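Local coordinates for ripening-associated protein (Musa acuminata, PDB 4PIT) that binds mannose-containing glycans as a jacalin-related lectin, holding sugar in two pockets at one end of its beta-prism fold, at residues Gly39-Phe44 with Thr50-Tyr55; Gly90-Ser95 with Lys130-Ile135. The protein carries 1 engineered substitution. One frame throughout, in Å; residues are numbered along the deposited sequence.

Contact 1 (Gly39-Phe44 with Thr50-Tyr55)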
loop_
_atom_site.group_PDB
_atom_site.type_symbol
_atom_site.label_atom_id
_atom_site.label_comp_id
_atom_site.label_asym_id
_atom_site.label_seq_id
_atom_site.Cartn_x
_atom_site.Cartn_y
_atom_site.Cartn_z
ATOM N N GLY B 39 -20.141 4.895 0.691
ATOM C CA GLY B 39 -20.092 3.740 1.553
ATOM C C GLY B 39 -19.874 2.497 0.750
ATOM O O GLY B 39 -19.707 2.551 -0.477
ATOM N N VAL B 40 -19.785 1.356 1.442
ATOM C CA VAL B 40 -19.533 0.075 0.769
ATOM C C VAL B 40 -20.286 -1.050 1.468
ATOM O O VAL B 40 -20.245 -1.114 2.699
ATOM C CB VAL B 40 -18.010 -0.276 0.728
ATOM C CG1 VAL B 40 -17.747 -1.544 -0.068
ATOM C CG2 VAL B 40 -17.158 0.853 0.175
ATOM N N ASP B 41 -20.885 -1.991 0.680
ATOM C CA ASP B 41 -21.466 -3.215 1.204
ATOM C C ASP B 41 -20.438 -4.283 0.925
ATOM O O ASP B 41 -19.981 -4.379 -0.217
ATOM C CB ASP B 41 -22.782 -3.622 0.546
ATOM C CG ASP B 41 -24.018 -2.885 0.954
ATOM O OD1 ASP B 41 -23.968 -2.151 1.967
ATOM O OD2 ASP B 41 -25.052 -3.073 0.296
ATOM N N VAL B 42 -20.067 -5.080 1.911
ATOM C CA VAL B 42 -19.187 -6.204 1.655
ATOM C C VAL B 42 -19.998 -7.431 1.920
ATOM O O VAL B 42 -20.581 -7.557 3.013
ATOM C CB VAL B 42 -17.881 -6.205 2.491
ATOM C CG1 VAL B 42 -16.997 -7.409 2.171
ATOM C CG2 VAL B 42 -17.101 -4.877 2.337
ATOM N N THR B 43 -20.088 -8.327 0.918
ATOM C CA THR B 43 -20.836 -9.582 1.073
ATOM C C THR B 43 -19.838 -10.705 1.099
ATOM O O THR B 43 -18.947 -10.767 0.242
ATOM C CB THR B 43 -21.895 -9.745 -0.043
ATOM O OG1 THR B 43 -22.812 -8.638 0.002
ATOM C CG2 THR B 43 -22.720 -11.047 0.110
ATOM N N PHE B 44 -19.981 -11.591 2.088
ATOM C CA PHE B 44 -19.031 -12.668 2.249
ATOM C C PHE B 44 -19.722 -13.937 2.697
ATOM O O PHE B 44 -20.877 -13.893 3.146
ATOM C CB PHE B 44 -17.966 -12.257 3.285
ATOM C CG PHE B 44 -18.527 -11.922 4.649
ATOM C CD1 PHE B 44 -18.765 -12.929 5.586
ATOM C CD2 PHE B 44 -18.815 -10.606 4.994
ATOM C CE1 PHE B 44 -19.317 -12.625 6.843
ATOM C CE2 PHE B 44 -19.341 -10.307 6.260
ATOM C CZ PHE B 44 -19.563 -11.313 7.170
ATOM N N THR B 50 -24.160 -16.643 4.103
ATOM C CA THR B 50 -23.874 -15.403 3.385
ATOM C C THR B 50 -24.339 -14.237 4.251
ATOM O O THR B 50 -25.461 -14.256 4.769
ATOM C CB THR B 50 -24.539 -15.400 2.009
ATOM O OG1 THR B 50 -24.100 -16.550 1.286
ATOM C CG2 THR B 50 -24.160 -14.161 1.177
ATOM N N GLU B 51 -23.476 -13.215 4.406
ATOM C CA GLU B 51 -23.790 -12.025 5.197
ATOM C C GLU B 51 -23.332 -10.809 4.434
ATOM O O GLU B 51 -22.333 -10.881 3.717
ATOM C CB GLU B 51 -23.083 -12.108 6.564
ATOM C CG GLU B 51 -23.414 -10.991 7.554
ATOM C CD GLU B 51 -22.709 -11.070 8.898
ATOM O OE1 GLU B 51 -22.513 -12.203 9.399
ATOM O OE2 GLU B 51 -22.404 -10.001 9.476
ATOM N N THR B 52 -23.985 -9.685 4.661
ATOM C CA THR B 52 -23.579 -8.395 4.077
ATOM C C THR B 52 -23.417 -7.394 5.182
ATOM O O THR B 52 -24.299 -7.280 6.040
ATOM C CB THR B 52 -24.619 -7.893 3.040
ATOM O OG1 THR B 52 -24.706 -8.837 1.956
ATOM C CG2 THR B 52 -24.283 -6.493 2.480
ATOM N N ARG B 53 -22.271 -6.686 5.193
ATOM C CA ARG B 53 -22.070 -5.596 6.141
ATOM C C ARG B 53 -21.979 -4.321 5.361
ATOM O O ARG B 53 -21.260 -4.288 4.349
ATOM C CB ARG B 53 -20.800 -5.815 6.986
ATOM C CG ARG B 53 -20.964 -7.030 7.894
ATOM C CD ARG B 53 -19.779 -7.279 8.779
ATOM N NE ARG B 53 -19.951 -8.546 9.496
ATOM C CZ ARG B 53 -19.083 -9.030 10.375
ATOM N NH1 ARG B 53 -19.306 -10.208 10.957
ATOM N NH2 ARG B 53 -17.964 -8.366 10.648
ATOM N N HIS B 54 -22.636 -3.250 5.855
ATOM C CA HIS B 54 -22.609 -1.932 5.246
ATOM C C HIS B 54 -21.756 -0.996 6.081
ATOM O O HIS B 54 -21.944 -0.913 7.301
ATOM C CB HIS B 54 -24.040 -1.321 5.132
ATOM C CG HIS B 54 -24.016 0.039 4.487
ATOM N ND1 HIS B 54 -23.912 0.170 3.107
ATOM C CD2 HIS B 54 -24.013 1.276 5.048
ATOM C CE1 HIS B 54 -23.860 1.481 2.870
ATOM N NE2 HIS B 54 -23.959 2.186 4.001
ATOM N N TYR B 55 -20.859 -0.256 5.425
ATOM C CA TYR B 55 -20.012 0.735 6.079
ATOM C C TYR B 55 -20.170 2.068 5.390
ATOM O O TYR B 55 -20.272 2.107 4.164
ATOM C CB TYR B 55 -18.548 0.307 6.049
ATOM C CG TYR B 55 -18.325 -1.091 6.584
ATOM C CD1 TYR B 55 -18.566 -1.397 7.923
ATOM C CD2 TYR B 55 -17.888 -2.112 5.747
ATOM C CE1 TYR B 55 -18.321 -2.687 8.421
ATOM C CE2 TYR B 55 -17.634 -3.391 6.234
ATOM C CZ TYR B 55 -17.864 -3.677 7.559
ATOM O OH TYR B 55 -17.557 -4.962 7.987
#
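Phe-44 and Glu-51 face each other as a hydrogen-bonded antiparallel pair, and the phenylalanine side chain reaches across to the neighbouring strand. Its chi1 of 59° sets CG between the backbone N and the carbonyl carbon, which swings the ring over to Glu-51 and Arg-53. From CB outward, CG and CD2 approach Glu-51 O, which lies over one ring face toward the rim; CE1 comes to Glu-51 CB; CE2 runs beside Arg-53 CD; and at the tip Phe-44 CZ lies 3.6 Å from Glu-51 CD and equally close to Arg-53 NE. Arg-53 NE sits at the ring edge, the guanidinium plane turned 83° from the ring. That guanidinium is held by Glu-51 on its own strand, in a salt bridge in which Arg-53 NE, 2.9 Å from Glu-51 OE2, approaches from above the carboxylate plane. Tyr-24 stacks on the Phe-44 ring.

On the other face of the hairpin the paired side chains are polar. His-54 ND1 donates to Asp-41 OD1 at 2.6 Å, with the oxygen in the imidazole plane and the carboxylate turned 79° to it. A second bond, from His-54 NE2 to Gly-57 O, fixes the ring's rotation. Next along, Thr-43 OG1 and Thr-52 OG1 share a 2.7 Å hydrogen bond, while Thr-43 CG2 touches Thr-50 CG2. Between the two faces, six backbone bonds join the strands, as between Val-42 N and Arg-53 O (2.8 Å). It is a classic antiparallel beta hairpin, forming one edge of a four-stranded sheet in the jacalin-type beta-prism.

Contact 2 (Gly90-Ser95 with Lys130-Ile135). With MAN (alpha-D-mannopyranose), chain F.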
loop_
_atom_site.group_PDB
_atom_site.type_symbol
_atom_site.label_atom_id
_atom_site.label_comp_id
_atom_site.label_asym_id
_atom_site.label_seq_id
_atom_site.Cartn_x
_atom_site.Cartn_y
_atom_site.Cartn_z
ATOM N N GLY B 90 -12.554 10.158 -1.979
ATOM C CA GLY B 90 -13.212 10.826 -3.099
ATOM C C GLY B 90 -13.449 9.910 -4.290
ATOM O O GLY B 90 -14.398 10.098 -5.062
ATOM N N LYS B 91 -12.550 8.916 -4.452
ATOM C CA LYS B 91 -12.587 7.909 -5.513
ATOM C C LYS B 91 -12.063 6.609 -4.959
ATOM O O LYS B 91 -11.117 6.641 -4.167
ATOM C CB LYS B 91 -11.732 8.325 -6.719
ATOM C CG LYS B 91 -12.132 9.623 -7.370
ATOM C CD LYS B 91 -11.412 9.826 -8.675
ATOM C CE LYS B 91 -11.858 11.128 -9.269
ATOM N NZ LYS B 91 -11.126 11.417 -10.545
ATOM N N LEU B 92 -12.610 5.490 -5.429
ATOM C CA LEU B 92 -12.143 4.165 -5.005
ATOM C C LEU B 92 -12.355 3.161 -6.121
ATOM O O LEU B 92 -13.450 3.027 -6.662
ATOM C CB LEU B 92 -12.889 3.722 -3.734
ATOM C CG LEU B 92 -12.540 2.322 -3.169
ATOM C CD1 LEU B 92 -11.110 2.300 -2.643
ATOM C CD2 LEU B 92 -13.469 1.971 -2.023
ATOM N N GLY B 93 -11.313 2.410 -6.398
ATOM C CA GLY B 93 -11.415 1.335 -7.367
ATOM C C GLY B 93 -10.641 0.117 -6.929
ATOM O O GLY B 93 -9.883 0.160 -5.951
ATOM N N PHE B 94 -10.837 -0.987 -7.676
ATOM C CA PHE B 94 -10.154 -2.251 -7.388
ATOM C C PHE B 94 -9.769 -2.943 -8.657
ATOM O O PHE B 94 -10.456 -2.790 -9.678
ATOM C CB PHE B 94 -11.093 -3.211 -6.624
ATOM C CG PHE B 94 -11.387 -2.805 -5.204
ATOM C CD1 PHE B 94 -12.463 -1.973 -4.909
ATOM C CD2 PHE B 94 -10.584 -3.249 -4.159
ATOM C CE1 PHE B 94 -12.736 -1.595 -3.584
ATOM C CE2 PHE B 94 -10.856 -2.863 -2.829
ATOM C CZ PHE B 94 -11.932 -2.040 -2.556
ATOM N N SER B 95 -8.739 -3.781 -8.570
ATOM C CA SER B 95 -8.312 -4.676 -9.635
ATOM C C SER B 95 -8.488 -6.101 -9.179
ATOM O O SER B 95 -8.225 -6.412 -8.025
ATOM C CB SER B 95 -6.825 -4.469 -9.966
ATOM O OG SER B 95 -6.524 -3.111 -10.228
ATOM N N LYS B 130 -21.001 9.652 7.439
ATOM C CA LYS B 130 -21.915 9.955 6.347
ATOM C C LYS B 130 -21.352 9.429 5.019
ATOM O O LYS B 130 -22.110 9.052 4.114
ATOM C CB LYS B 130 -22.145 11.467 6.272
ATOM C CG LYS B 130 -23.198 11.858 5.239
ATOM C CD LYS B 130 -23.431 13.380 5.264
ATOM C CE LYS B 130 -24.300 13.805 4.091
ATOM N NZ LYS B 130 -25.689 13.299 4.229
ATOM N N PHE B 131 -20.009 9.463 4.885
ATOM C CA PHE B 131 -19.311 8.957 3.712
ATOM C C PHE B 131 -18.305 7.896 4.176
ATOM O O PHE B 131 -18.232 7.559 5.364
ATOM C CB PHE B 131 -18.605 10.108 2.957
ATOM C CG PHE B 131 -19.529 11.292 2.681
ATOM C CD1 PHE B 131 -20.647 11.145 1.868
ATOM C CD2 PHE B 131 -19.274 12.544 3.247
ATOM C CE1 PHE B 131 -21.522 12.223 1.638
ATOM C CE2 PHE B 131 -20.126 13.637 2.976
ATOM C CZ PHE B 131 -21.246 13.462 2.180
ATOM N N LEU B 132 -17.546 7.348 3.222
ATOM C CA LEU B 132 -16.532 6.383 3.574
ATOM C C LEU B 132 -15.243 7.150 3.893
ATOM O O LEU B 132 -14.474 7.495 2.982
ATOM C CB LEU B 132 -16.333 5.369 2.451
ATOM C CG LEU B 132 -15.538 4.129 2.854
ATOM C CD1 LEU B 132 -16.190 3.356 4.002
ATOM C CD2 LEU B 132 -15.391 3.224 1.655
ATOM N N ASP B 133 -15.015 7.398 5.196
ATOM C CA ASP B 133 -13.841 8.148 5.631
ATOM C C ASP B 133 -12.543 7.494 5.270
ATOM O O ASP B 133 -11.607 8.190 4.867
ATOM C CB ASP B 133 -13.870 8.339 7.148
ATOM C CG ASP B 133 -15.056 9.168 7.597
ATOM O OD1 ASP B 133 -16.210 8.658 7.508
ATOM O OD2 ASP B 133 -14.850 10.355 7.961
ATOM N N ALA B 134 -12.457 6.154 5.433
ATOM C CA ALA B 134 -11.164 5.500 5.181
ATOM C C ALA B 134 -11.359 4.031 4.896
ATOM O O ALA B 134 -12.350 3.432 5.314
ATOM C CB ALA B 134 -10.250 5.671 6.389
ATOM N N ILE B 135 -10.387 3.450 4.201
ATOM C CA ILE B 135 -10.414 2.006 3.920
ATOM C C ILE B 135 -8.999 1.454 3.947
ATOM O O ILE B 135 -8.059 2.098 3.498
ATOM C CB ILE B 135 -11.143 1.711 2.575
ATOM C CG1 ILE B 135 -11.474 0.198 2.466
ATOM C CG2 ILE B 135 -10.337 2.224 1.367
ATOM C CD1 ILE B 135 -12.484 -0.172 1.285
HETATM C C1 MAN F . -20.251 13.037 9.122
HETATM C C2 MAN F . -19.772 12.446 10.441
HETATM C C3 MAN F . -18.250 12.523 10.538
HETATM C C4 MAN F . -17.602 11.873 9.316
HETATM C C5 MAN F . -18.174 12.470 8.033
HETATM C C6 MAN F . -17.685 11.781 6.786
HETATM O O2 MAN F . -20.190 11.080 10.482
HETATM O O3 MAN F . -17.784 11.911 11.734
HETATM O O4 MAN F . -16.199 12.127 9.335
HETATM O O5 MAN F . -19.614 12.369 8.021
HETATM O O6 MAN F . -18.087 10.407 6.775
#
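The Phe-94 ring meets Ile-135 at its edge, where CD1 of Ile-135 lies near the ring plane, 4.3 Å from Phe-94 CZ. The second flat group, the ring of Phe-131, has Lys-130 CG over the centre of one face; Tyr-83 packs against it edge-to-face, and mannose C6 approaches obliquely. These rings belong to two levels of the jacalin-type beta-prism: Phe-94 lies in the hydrophobic interior between sheets, Phe-131 at the sugar-binding end.

Inside, Leu-92 and Ile-135 cross at about a right angle, joined through both branches of the leucine: CD2 faces Ile-135 CD1 at 4.1 Å, while CD1 rests against Ile-135 CG2. With Leu-92 CG anti to the backbone N (chi1 179°), the side chain extends into the packed interior between the sheets, and its CD2 also reaches Leu-132 CD2. No hydrogen bond crosses between 90-95 and 130-135, so these two segments meet through buried apolar side chains alone.

The same 130-135 segment turns polar groups outward to mannose. Lys-130 N donates to the ring oxygen O5 at 3.1 Å, and Phe-131 N to O6 on a nearly straight path (165°). Together with the carboxylate of Asp-133, these amides grip one edge of the sugar, and Gly-15 N adds a bond from another loop. Mannose O6, already accepting from Phe-131 N, gives its own proton to Asp-133 OD1 at 2.7 Å, while mannose O4 donates to Asp-133 OD2 at 2.6 Å.

In the fold
Followed from the N terminus, the chain first closes contact 1, a local hairpin in which strand 37-46 turns back after a short connection into 49-56. Contact 2 opens only later and closes a far longer loop, 34 residues, mostly strand, between 90-95 and 130-135. The two therefore stand in series, neither nested nor crossed. Contact 1 lies within one sheet, whereas contact 2 joins the sheet containing 86-96 to the one containing 134-140. Between them they involve all three sheets of the prism, with centres 14 Å apart. Leu-132 links the two: its CB packs 4.2 Å from Gly-39 CA, bringing the hairpin against the loop that carries the mannose-binding groups.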